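Lys-gingipain catalytic subunit (Porphyromonas gingivalis, PDB 6I9A) is the catalytic part of a secreted calcium-binding cysteine endopeptidase that cleaves proteins after lysine and may act as a virulence factor in periodontal disease. Local coordinates at residues L154-A159 against G199-L204; F210-A215 against L243-C248; A275-S280 against Y357-D362. All coordinates share one frame; numbering follows the deposited sequence.

Contact 1: L154-A159 against G199-L204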
loop_
_atom_site.group_PDB
_atom_site.type_symbol
_atom_site.label_atom_id
_atom_site.label_comp_id
_atom_site.label_asym_id
_atom_site.label_seq_id
_atom_site.Cartn_x
_atom_site.Cartn_y
_atom_site.Cartn_z
ATOM N N LEU A 154 -5.207 6.426 14.888
ATOM C CA LEU A 154 -5.388 5.559 16.053
ATOM C C LEU A 154 -4.161 4.665 16.171
ATOM O O LEU A 154 -3.811 3.933 15.245
ATOM C CB LEU A 154 -6.643 4.717 15.886
ATOM C CG LEU A 154 -6.894 3.672 17.003
ATOM C CD1 LEU A 154 -7.060 4.316 18.387
ATOM C CD2 LEU A 154 -8.067 2.796 16.645
ATOM N N LEU A 155 -3.495 4.745 17.353
ATOM C CA LEU A 155 -2.258 3.979 17.638
ATOM C C LEU A 155 -2.442 3.216 18.930
ATOM O O LEU A 155 -2.809 3.816 19.963
ATOM C CB LEU A 155 -1.102 4.964 17.770
ATOM C CG LEU A 155 -0.844 5.887 16.566
ATOM C CD1 LEU A 155 0.254 6.905 16.895
ATOM C CD2 LEU A 155 -0.435 5.056 15.309
ATOM N N ILE A 156 -2.238 1.898 18.894
ATOM C CA ILE A 156 -2.479 1.074 20.083
ATOM C C ILE A 156 -1.294 0.164 20.341
ATOM O O ILE A 156 -0.928 -0.664 19.460
ATOM C CB ILE A 156 -3.762 0.189 19.854
ATOM C CG1 ILE A 156 -5.004 1.107 19.677
ATOM C CG2 ILE A 156 -3.966 -0.780 21.045
ATOM C CD1 ILE A 156 -6.198 0.339 19.155
ATOM N N ALA A 157 -0.736 0.256 21.566
ATOM C CA ALA A 157 0.192 -0.727 22.091
ATOM C C ALA A 157 -0.659 -1.669 22.920
ATOM O O ALA A 157 -1.058 -1.316 24.061
ATOM C CB ALA A 157 1.277 -0.071 22.937
ATOM N N GLY A 158 -1.063 -2.800 22.363
ATOM C CA GLY A 158 -1.980 -3.710 23.037
ATOM C C GLY A 158 -1.360 -4.463 24.186
ATOM O O GLY A 158 -0.197 -4.280 24.558
ATOM N N ALA A 159 -2.158 -5.375 24.730
ATOM C CA ALA A 159 -1.806 -6.049 25.983
ATOM C C ALA A 159 -0.775 -7.139 25.819
ATOM O O ALA A 159 -0.859 -7.968 24.914
ATOM C CB ALA A 159 -3.061 -6.654 26.600
ATOM N N GLY A 199 -13.038 1.787 24.814
ATOM C CA GLY A 199 -13.462 2.748 23.805
ATOM C C GLY A 199 -12.453 3.015 22.704
ATOM O O GLY A 199 -12.721 3.831 21.817
ATOM N N CYS A 200 -11.331 2.302 22.687
ATOM C CA CYS A 200 -10.280 2.629 21.712
ATOM C C CYS A 200 -10.704 2.447 20.258
ATOM O O CYS A 200 -10.160 3.135 19.407
ATOM C CB CYS A 200 -8.999 1.849 21.989
ATOM S SG CYS A 200 -9.172 0.045 21.864
ATOM N N TYR A 201 -11.635 1.546 19.952
ATOM C CA TYR A 201 -12.018 1.335 18.546
ATOM C C TYR A 201 -13.180 2.235 18.102
ATOM O O TYR A 201 -13.498 2.239 16.918
ATOM C CB TYR A 201 -12.310 -0.139 18.277
ATOM C CG TYR A 201 -11.057 -0.988 18.501
ATOM C CD1 TYR A 201 -9.887 -0.748 17.769
ATOM C CD2 TYR A 201 -11.055 -2.040 19.421
ATOM C CE1 TYR A 201 -8.760 -1.536 17.931
ATOM C CE2 TYR A 201 -9.920 -2.820 19.607
ATOM C CZ TYR A 201 -8.779 -2.560 18.854
ATOM O OH TYR A 201 -7.645 -3.326 18.998
ATOM N N SER A 202 -13.725 3.053 19.005
ATOM C CA SER A 202 -14.752 4.023 18.589
ATOM C C SER A 202 -14.237 4.939 17.503
ATOM O O SER A 202 -14.981 5.380 16.607
ATOM C CB SER A 202 -15.156 4.882 19.788
ATOM O OG SER A 202 -15.978 4.103 20.632
ATOM N N HIS A 203 -12.932 5.242 17.570
ATOM C CA HIS A 203 -12.304 6.188 16.642
ATOM C C HIS A 203 -12.279 5.649 15.205
ATOM O O HIS A 203 -12.238 6.447 14.264
ATOM C CB HIS A 203 -10.887 6.525 17.129
ATOM C CG HIS A 203 -10.868 6.909 18.581
ATOM N ND1 HIS A 203 -11.548 8.007 19.060
ATOM C CD2 HIS A 203 -10.242 6.308 19.617
ATOM C CE1 HIS A 203 -11.317 8.033 20.366
ATOM N NE2 HIS A 203 -10.539 7.025 20.744
ATOM N N LEU A 204 -12.374 4.320 15.030
ATOM C CA LEU A 204 -12.471 3.805 13.667
ATOM C C LEU A 204 -13.782 4.189 13.019
ATOM O O LEU A 204 -13.837 4.361 11.805
ATOM C CB LEU A 204 -12.394 2.272 13.684
ATOM C CG LEU A 204 -11.068 1.658 14.196
ATOM C CD1 LEU A 204 -11.167 0.155 14.105
ATOM C CD2 LEU A 204 -9.857 2.164 13.385
#
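Leu154 spreads its two methyls around the backbone carbonyl of Cys200, with CD1 3.5 Å from Cys200 O and CD2 equally close to that oxygen. The contact belongs to the caspase-like α/β fold of the gingipains: strand 152-157 of the six-stranded sheet meets the type I β turn Gly199-Ser202 that leads into helix 202-206. Leu154 CG is trans to the backbone N (chi1 176°), which projects the branch off the sheet into the angle between turn and helix. There the methyls part company. CD2 lies 3.8 Å from CD2 of Leu204, whose side chain crosses that of Leu154 at about a right angle, whereas CD1 meets the imidazole of His203 at CD2, 4.0 Å away. His203 is fixed from elsewhere: NE2 is hydrogen-bonded to the hydroxyl of Tyr192 and the ring stacks on Tyr190.

Two residues along the strand, Ile156 points to the same side and offers only its terminal methyl. CD1 comes within 3.4 Å of Tyr201 CE1, a close fit, and also touches the Cys200 sulfur, 4.0 Å from SG. The phenol is tethered by OH to Pro225 O, and Tyr213 of the adjoining strand packs against it as well. The Tyr201 side chain is about 10 Å from that of His216, the inferred proton donor. With chi1 at 62°, Cys200 folds its sulfur back over its own neighbour: SG sits 3.6 Å above the plane of the Tyr201 ring, over the centre.

Contact 2: F210-A215 against L243-C248. With H8E (benzyl-N-[(2S)-1-[[(3S)-7-amino-1-(benzylamino)-1,2-dioxoheptan-3-yl]amino]-5-(2-methyl-2-phenylhydrazinyl)-1,5-dioxopentan-2-yl]carbamate), chain I.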
loop_
_atom_site.group_PDB
_atom_site.type_symbol
_atom_site.label_atom_id
_atom_site.label_comp_id
_atom_site.label_asym_id
_atom_site.label_seq_id
_atom_site.Cartn_x
_atom_site.Cartn_y
_atom_site.Cartn_z
ATOM N N PHE A 210 -5.532 6.312 9.574
ATOM C CA PHE A 210 -4.508 5.304 9.808
ATOM C C PHE A 210 -4.763 4.714 11.171
ATOM O O PHE A 210 -5.032 5.456 12.130
ATOM C CB PHE A 210 -3.141 6.010 9.795
ATOM C CG PHE A 210 -1.961 5.096 10.071
ATOM C CD1 PHE A 210 -1.588 4.116 9.149
ATOM C CD2 PHE A 210 -1.216 5.217 11.247
ATOM C CE1 PHE A 210 -0.474 3.309 9.394
ATOM C CE2 PHE A 210 -0.098 4.399 11.480
ATOM C CZ PHE A 210 0.258 3.469 10.549
ATOM N N ALA A 211 -4.649 3.397 11.273
ATOM C CA ALA A 211 -4.782 2.673 12.539
ATOM C C ALA A 211 -3.669 1.663 12.602
ATOM O O ALA A 211 -3.508 0.866 11.657
ATOM C CB ALA A 211 -6.128 1.991 12.614
ATOM N N ASN A 212 -2.890 1.675 13.713
ATOM C CA ASN A 212 -1.792 0.698 13.867
ATOM C C ASN A 212 -1.897 0.091 15.257
ATOM O O ASN A 212 -1.941 0.811 16.267
ATOM C CB ASN A 212 -0.462 1.412 13.696
ATOM C CG ASN A 212 0.811 0.587 13.724
ATOM O OD1 ASN A 212 1.878 1.170 13.899
ATOM N ND2 ASN A 212 0.739 -0.727 13.509
ATOM N N TYR A 213 -1.979 -1.239 15.287
ATOM C CA TYR A 213 -2.056 -2.049 16.492
ATOM C C TYR A 213 -0.795 -2.904 16.546
ATOM O O TYR A 213 -0.459 -3.594 15.575
ATOM C CB TYR A 213 -3.320 -2.934 16.398
ATOM C CG TYR A 213 -3.420 -4.014 17.449
ATOM C CD1 TYR A 213 -2.860 -5.270 17.230
ATOM C CD2 TYR A 213 -4.148 -3.817 18.615
ATOM C CE1 TYR A 213 -3.019 -6.306 18.141
ATOM C CE2 TYR A 213 -4.313 -4.850 19.544
ATOM C CZ TYR A 213 -3.749 -6.095 19.296
ATOM O OH TYR A 213 -3.902 -7.106 20.237
ATOM N N THR A 214 -0.112 -2.922 17.698
ATOM C CA THR A 214 1.021 -3.816 17.934
ATOM C C THR A 214 0.794 -4.534 19.260
ATOM O O THR A 214 0.717 -3.891 20.336
ATOM C CB THR A 214 2.350 -3.065 17.890
ATOM O OG1 THR A 214 3.359 -4.056 18.232
ATOM C CG2 THR A 214 2.486 -1.879 18.851
ATOM N N ALA A 215 0.616 -5.847 19.189
ATOM C CA ALA A 215 0.409 -6.803 20.308
ATOM C C ALA A 215 -0.123 -8.109 19.716
ATOM O O ALA A 215 0.334 -8.472 18.641
ATOM C CB ALA A 215 -0.500 -6.262 21.423
ATOM N N LEU A 243 -5.918 3.261 6.147
ATOM C CA LEU A 243 -4.917 2.192 6.078
ATOM C C LEU A 243 -4.809 1.624 7.498
ATOM O O LEU A 243 -4.707 2.401 8.460
ATOM C CB LEU A 243 -3.574 2.818 5.686
ATOM C CG LEU A 243 -2.348 1.897 5.878
ATOM C CD1 LEU A 243 -2.418 0.625 5.024
ATOM C CD2 LEU A 243 -1.073 2.647 5.540
ATOM N N ALA A 244 -4.865 0.298 7.638
ATOM C CA ALA A 244 -4.635 -0.321 8.956
ATOM C C ALA A 244 -3.425 -1.223 8.850
ATOM O O ALA A 244 -3.212 -1.902 7.818
ATOM C CB ALA A 244 -5.860 -1.085 9.405
ATOM N N ILE A 245 -2.657 -1.255 9.938
ATOM C CA ILE A 245 -1.444 -2.122 10.029
ATOM C C ILE A 245 -1.543 -2.893 11.337
ATOM O O ILE A 245 -1.620 -2.288 12.437
ATOM C CB ILE A 245 -0.153 -1.288 9.985
ATOM C CG1 ILE A 245 -0.106 -0.487 8.674
ATOM C CG2 ILE A 245 1.073 -2.223 10.131
ATOM C CD1 ILE A 245 1.194 0.292 8.467
ATOM N N GLY A 246 -1.565 -4.213 11.229
ATOM C CA GLY A 246 -1.552 -5.103 12.392
ATOM C C GLY A 246 -0.162 -5.715 12.533
ATOM O O GLY A 246 0.219 -6.593 11.744
ATOM N N ASN A 247 0.643 -5.145 13.438
ATOM C CA ASN A 247 1.952 -5.732 13.776
ATOM C C ASN A 247 1.710 -6.760 14.881
ATOM O O ASN A 247 1.750 -6.457 16.090
ATOM C CB ASN A 247 2.931 -4.663 14.194
ATOM C CG ASN A 247 3.286 -3.710 13.068
ATOM O OD1 ASN A 247 3.032 -2.504 13.128
ATOM N ND2 ASN A 247 3.880 -4.258 11.995
ATOM N N CYS A 248 1.315 -7.962 14.437
ATOM C CA CYS A 248 0.764 -9.017 15.309
ATOM C C CYS A 248 0.690 -10.295 14.520
ATOM O O CYS A 248 0.820 -10.297 13.285
ATOM C CB CYS A 248 -0.610 -8.633 15.871
ATOM S SG CYS A 248 -1.859 -8.267 14.610
HETATM C CAQ H8E I . -3.934 -15.285 19.640
HETATM C CAK H8E I . -5.172 -14.959 20.232
HETATM C CAH H8E I . -5.205 -14.331 21.478
HETATM C CAL H8E I . -4.033 -14.035 22.167
HETATM C CAR H8E I . -2.832 -14.385 21.568
HETATM C CBO H8E I . -2.745 -14.964 20.310
HETATM C CBA H8E I . -1.473 -15.320 19.815
HETATM N NBE H8E I . -0.807 -14.224 19.092
HETATM C CBL H8E I . 0.545 -14.057 19.085
HETATM O OAE H8E I . 1.287 -14.757 19.786
HETATM C CBN H8E I . 1.080 -12.955 18.176
HETATM O OAG H8E I . 0.204 -12.095 17.852
HETATM C CBS H8E I . 2.435 -12.382 18.697
HETATM C CBB H8E I . 2.760 -10.993 18.135
HETATM C CAY H8E I . 4.028 -10.386 18.741
HETATM C CAX H8E I . 4.536 -9.125 18.034
HETATM C CAW H8E I . 3.649 -7.916 18.303
HETATM N NAB H8E I . 4.227 -6.723 17.613
HETATM N NBG H8E I . 3.570 -13.288 18.475
HETATM C C H8E I . 4.356 -13.811 19.415
HETATM O O H8E I . 4.225 -13.660 20.623
HETATM C CA H8E I . 5.363 -14.807 18.855
HETATM N N H8E I . 6.522 -14.980 19.725
HETATM C CBK H8E I . 7.436 -13.997 19.924
HETATM O OAD H8E I . 7.231 -12.866 19.459
HETATM O OBI H8E I . 8.463 -14.332 20.609
HETATM C CBD H8E I . 9.463 -13.304 20.953
HETATM C CBP H8E I . 10.422 -13.809 21.935
HETATM C CAS H8E I . 11.680 -14.286 21.562
HETATM C CAM H8E I . 12.640 -14.764 22.504
HETATM C CAI H8E I . 12.216 -14.801 23.843
HETATM C CAN H8E I . 10.941 -14.391 24.200
HETATM C CAT H8E I . 10.040 -13.894 23.274
HETATM C CB H8E I . 4.679 -16.171 18.662
HETATM C CG H8E I . 4.108 -16.762 19.978
HETATM C CD H8E I . 3.144 -17.877 19.698
HETATM O OE1 H8E I . 3.553 -19.020 19.487
HETATM N NE2 H8E I . 1.866 -17.460 19.639
HETATM N NBT H8E I . 0.818 -18.299 19.230
HETATM C CAA H8E I . 0.147 -17.805 17.998
HETATM C CBQ H8E I . 0.096 -18.911 20.300
HETATM C CAU H8E I . -1.245 -19.304 20.161
HETATM C CAO H8E I . -1.900 -19.951 21.205
HETATM C CAJ H8E I . -1.234 -20.202 22.398
HETATM C CAP H8E I . 0.078 -19.783 22.568
HETATM C CAV H8E I . 0.749 -19.159 21.515
HETATM O O HOH W 1 3.900 0.081 12.291
#
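Asn212 ND2 spends both its N-H groups across the strand pair: one goes to Asn247 OD1 at 2.9 Å, nearly straight (168° at the hydrogen), and the other to Ile245 O at 3.0 Å. Both acceptors lie close to the Asn212 amide plane, which fixes that plane. The two amides themselves stand 73° apart. Ile245 O also receives Tyr213 N at 3.1 Å, along its C=O axis; ND2 approaches instead from above the carbonyl plane. On the other side of the Asn212 amide, OD1 accepts a hydrogen bond from a water at 2.8 Å, and this water donates its second hydrogen to Asn247 OD1; Tyr313 OH is a further partner of Asn212 OD1.

Farther along, the lysine-like amine of the inhibitor reaches the strand ends. NAB donates to Thr214 OG1 at 2.9 Å and to Asn247 O at the same length. Thr214 OG1 is trans to the backbone N (chi1 176°), which brings it beside that carbonyl, an arrangement consistent with recognition of a P1 lysine, in a pocket where Asp288 also bonds to the inhibitor.

The strands are parallel and in register from Phe210-Leu243 to Thr214-Asn247. Packing starts with Phe210, whose ring edge receives Ile245 CD1, 3.6 Å from CE1, while Leu243 runs alongside. On the other face of the sheet, with Ala211 and Ala244, Tyr213 presents a ring edge to Cys248, SG 5.2 Å from the ring centroid. Tyr213 OH is hydrogen-bonded to His216 O, and the ring stacks on Trp222. Strand 152-157 flanks the pair beyond 210-214 and strand 273-279 beyond 242-247; helices 285-293 and 325-342 cover the face of Ile245, the former also packing on Asn247.

Contact 3: A275-S280 against Y357-D362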
loop_
_atom_site.group_PDB
_atom_site.type_symbol
_atom_site.label_atom_id
_atom_site.label_comp_id
_atom_site.label_asym_id
_atom_site.label_seq_id
_atom_site.Cartn_x
_atom_site.Cartn_y
_atom_site.Cartn_z
ATOM N N ALA A 275 -6.781 -0.541 2.529
ATOM C CA ALA A 275 -5.624 -1.440 2.459
ATOM C C ALA A 275 -5.302 -1.841 3.882
ATOM O O ALA A 275 -5.556 -1.116 4.853
ATOM C CB ALA A 275 -4.432 -0.763 1.817
ATOM N N TYR A 276 -4.676 -3.017 3.982
ATOM C CA TYR A 276 -4.232 -3.613 5.264
ATOM C C TYR A 276 -2.877 -4.201 5.079
ATOM O O TYR A 276 -2.612 -4.889 4.091
ATOM C CB TYR A 276 -5.212 -4.710 5.687
ATOM C CG TYR A 276 -4.884 -5.276 7.056
ATOM C CD1 TYR A 276 -5.118 -4.533 8.210
ATOM C CD2 TYR A 276 -4.307 -6.536 7.193
ATOM C CE1 TYR A 276 -4.822 -5.040 9.477
ATOM C CE2 TYR A 276 -4.016 -7.058 8.467
ATOM C CZ TYR A 276 -4.273 -6.294 9.599
ATOM O OH TYR A 276 -3.990 -6.746 10.854
ATOM N N ILE A 277 -1.995 -3.931 6.051
ATOM C CA ILE A 277 -0.697 -4.616 6.105
ATOM C C ILE A 277 -0.686 -5.495 7.351
ATOM O O ILE A 277 -0.986 -4.997 8.452
ATOM C CB ILE A 277 0.483 -3.602 6.193
ATOM C CG1 ILE A 277 0.567 -2.797 4.876
ATOM C CG2 ILE A 277 1.794 -4.370 6.436
ATOM C CD1 ILE A 277 1.424 -1.533 5.014
ATOM N N GLY A 278 -0.393 -6.767 7.192
ATOM C CA GLY A 278 -0.292 -7.647 8.337
ATOM C C GLY A 278 0.456 -8.898 7.957
ATOM O O GLY A 278 0.944 -9.053 6.818
ATOM N N SER A 279 0.539 -9.817 8.902
ATOM C CA SER A 279 1.342 -11.030 8.766
ATOM C C SER A 279 0.476 -12.260 8.586
ATOM O O SER A 279 -0.534 -12.437 9.263
ATOM C CB SER A 279 2.172 -11.208 10.028
ATOM O OG SER A 279 3.032 -12.340 9.914
ATOM N N SER A 280 0.869 -13.121 7.620
ATOM C CA SER A 280 0.196 -14.408 7.429
ATOM C C SER A 280 0.546 -15.418 8.563
ATOM O O SER A 280 -0.368 -15.986 9.151
ATOM C CB SER A 280 0.549 -14.927 6.037
ATOM O OG SER A 280 0.107 -16.270 5.935
ATOM N N TYR A 357 4.855 -10.820 5.803
ATOM C CA TYR A 357 4.028 -9.615 5.672
ATOM C C TYR A 357 3.422 -9.491 4.298
ATOM O O TYR A 357 4.076 -9.789 3.265
ATOM C CB TYR A 357 4.819 -8.384 6.088
ATOM C CG TYR A 357 4.674 -8.084 7.575
ATOM C CD1 TYR A 357 5.515 -8.675 8.526
ATOM C CD2 TYR A 357 3.644 -7.274 8.042
ATOM C CE1 TYR A 357 5.341 -8.430 9.887
ATOM C CE2 TYR A 357 3.490 -7.011 9.397
ATOM C CZ TYR A 357 4.347 -7.580 10.312
ATOM O OH TYR A 357 4.158 -7.260 11.638
ATOM N N HIS A 358 2.167 -9.061 4.268
ATOM C CA HIS A 358 1.431 -8.869 3.020
ATOM C C HIS A 358 0.646 -7.599 3.060
ATOM O O HIS A 358 0.221 -7.149 4.126
ATOM C CB HIS A 358 0.427 -10.039 2.844
ATOM C CG HIS A 358 1.091 -11.347 2.502
ATOM N ND1 HIS A 358 1.726 -12.105 3.450
ATOM C CD2 HIS A 358 1.243 -11.953 1.292
ATOM C CE1 HIS A 358 2.243 -13.157 2.799
ATOM N NE2 HIS A 358 1.980 -13.101 1.493
ATOM N N VAL A 359 0.356 -7.096 1.838
ATOM C CA VAL A 359 -0.662 -6.087 1.637
ATOM C C VAL A 359 -1.923 -6.786 1.096
ATOM O O VAL A 359 -1.858 -7.469 0.055
ATOM C CB VAL A 359 -0.229 -4.985 0.655
ATOM C CG1 VAL A 359 -1.392 -3.984 0.458
ATOM C CG2 VAL A 359 1.025 -4.229 1.149
ATOM N N LEU A 360 -3.050 -6.547 1.768
ATOM C CA LEU A 360 -4.400 -6.898 1.289
ATOM C C LEU A 360 -5.101 -5.570 0.977
ATOM O O LEU A 360 -4.919 -4.566 1.681
ATOM C CB LEU A 360 -5.171 -7.708 2.330
ATOM C CG LEU A 360 -4.592 -9.123 2.512
ATOM C CD1 LEU A 360 -4.988 -9.727 3.861
ATOM C CD2 LEU A 360 -5.072 -10.033 1.366
ATOM N N GLY A 361 -5.863 -5.547 -0.116
ATOM C CA GLY A 361 -6.343 -4.270 -0.627
ATOM C C GLY A 361 -5.268 -3.627 -1.503
ATOM O O GLY A 361 -4.404 -4.322 -2.045
ATOM N N ASP A 362 -5.341 -2.313 -1.725
ATOM C CA ASP A 362 -4.560 -1.697 -2.793
ATOM C C ASP A 362 -3.265 -1.087 -2.279
ATOM O O ASP A 362 -3.218 0.012 -1.703
ATOM C CB ASP A 362 -5.434 -0.646 -3.488
ATOM C CG ASP A 362 -4.776 -0.039 -4.725
ATOM O OD1 ASP A 362 -3.572 -0.315 -4.959
ATOM O OD2 ASP A 362 -5.483 0.677 -5.481
#
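The antiparallel edge of the mixed sheet forms here, where strand 357-361, emerging directly from helix 350-356, runs back along strand 273-279. Two hydrogen-bonded pairs hold it. Tyr276 and Leu360 exchange both backbone bonds, Tyr276 N to Leu360 O at 2.8 Å, Leu360 N to Tyr276 O at 2.9 Å; Gly278 and His358 do likewise, His358 N to Gly278 O measuring 2.8 Å. Tyr357 turns one ring face to Ser279, whose CB lies 4.2 Å from the ring centroid, a CH-pi contact, and Ile277 CG2 meets the ring edge 3.8 Å from CD2. The phenol OH is bonded to Asp288, whose other carboxylate oxygen holds the inhibitor, and to Asn247 ND2, so Tyr357 is a second-shell residue of the pocket. Ile277 CG1 packs on Val359 CG2 at 4.0 Å, against helix 325-342. Positive phi (84°) suits Gly361 to glycine, as does its CA lying 4.2 Å from Ala275 CA, which a CB would strike. On the opposite face, His358 and Leu360 approach Phe254 and Glu263 of a calcium site. One antiparallel strand closing an otherwise parallel sheet is characteristic of the caspase-like fold of clan CD peptidases.

In the fold
All three contacts involve the same six-stranded mixed sheet and come in series along the chain. Contact 1 attaches a turn and short helix to strand 152-157, contact 2 joins the two central strands, and contact 3 adds the antiparallel edge strand 357-361. Contacts 1 and 2 have centres about 10 Å apart and are linked by backbone pairing of strand 152-157 with 210-214; contacts 2 and 3, also about 10 Å apart, are linked by strands 242-247 and 273-279. Contacts 1 and 3 do not touch. Contact 2 contributes Thr214, Ala215, Asn247 and Cys248 to the inhibitor pocket: segment 210-215 runs directly into His216, the inferred proton donor, and 243-248 into the nucleophile Cys249.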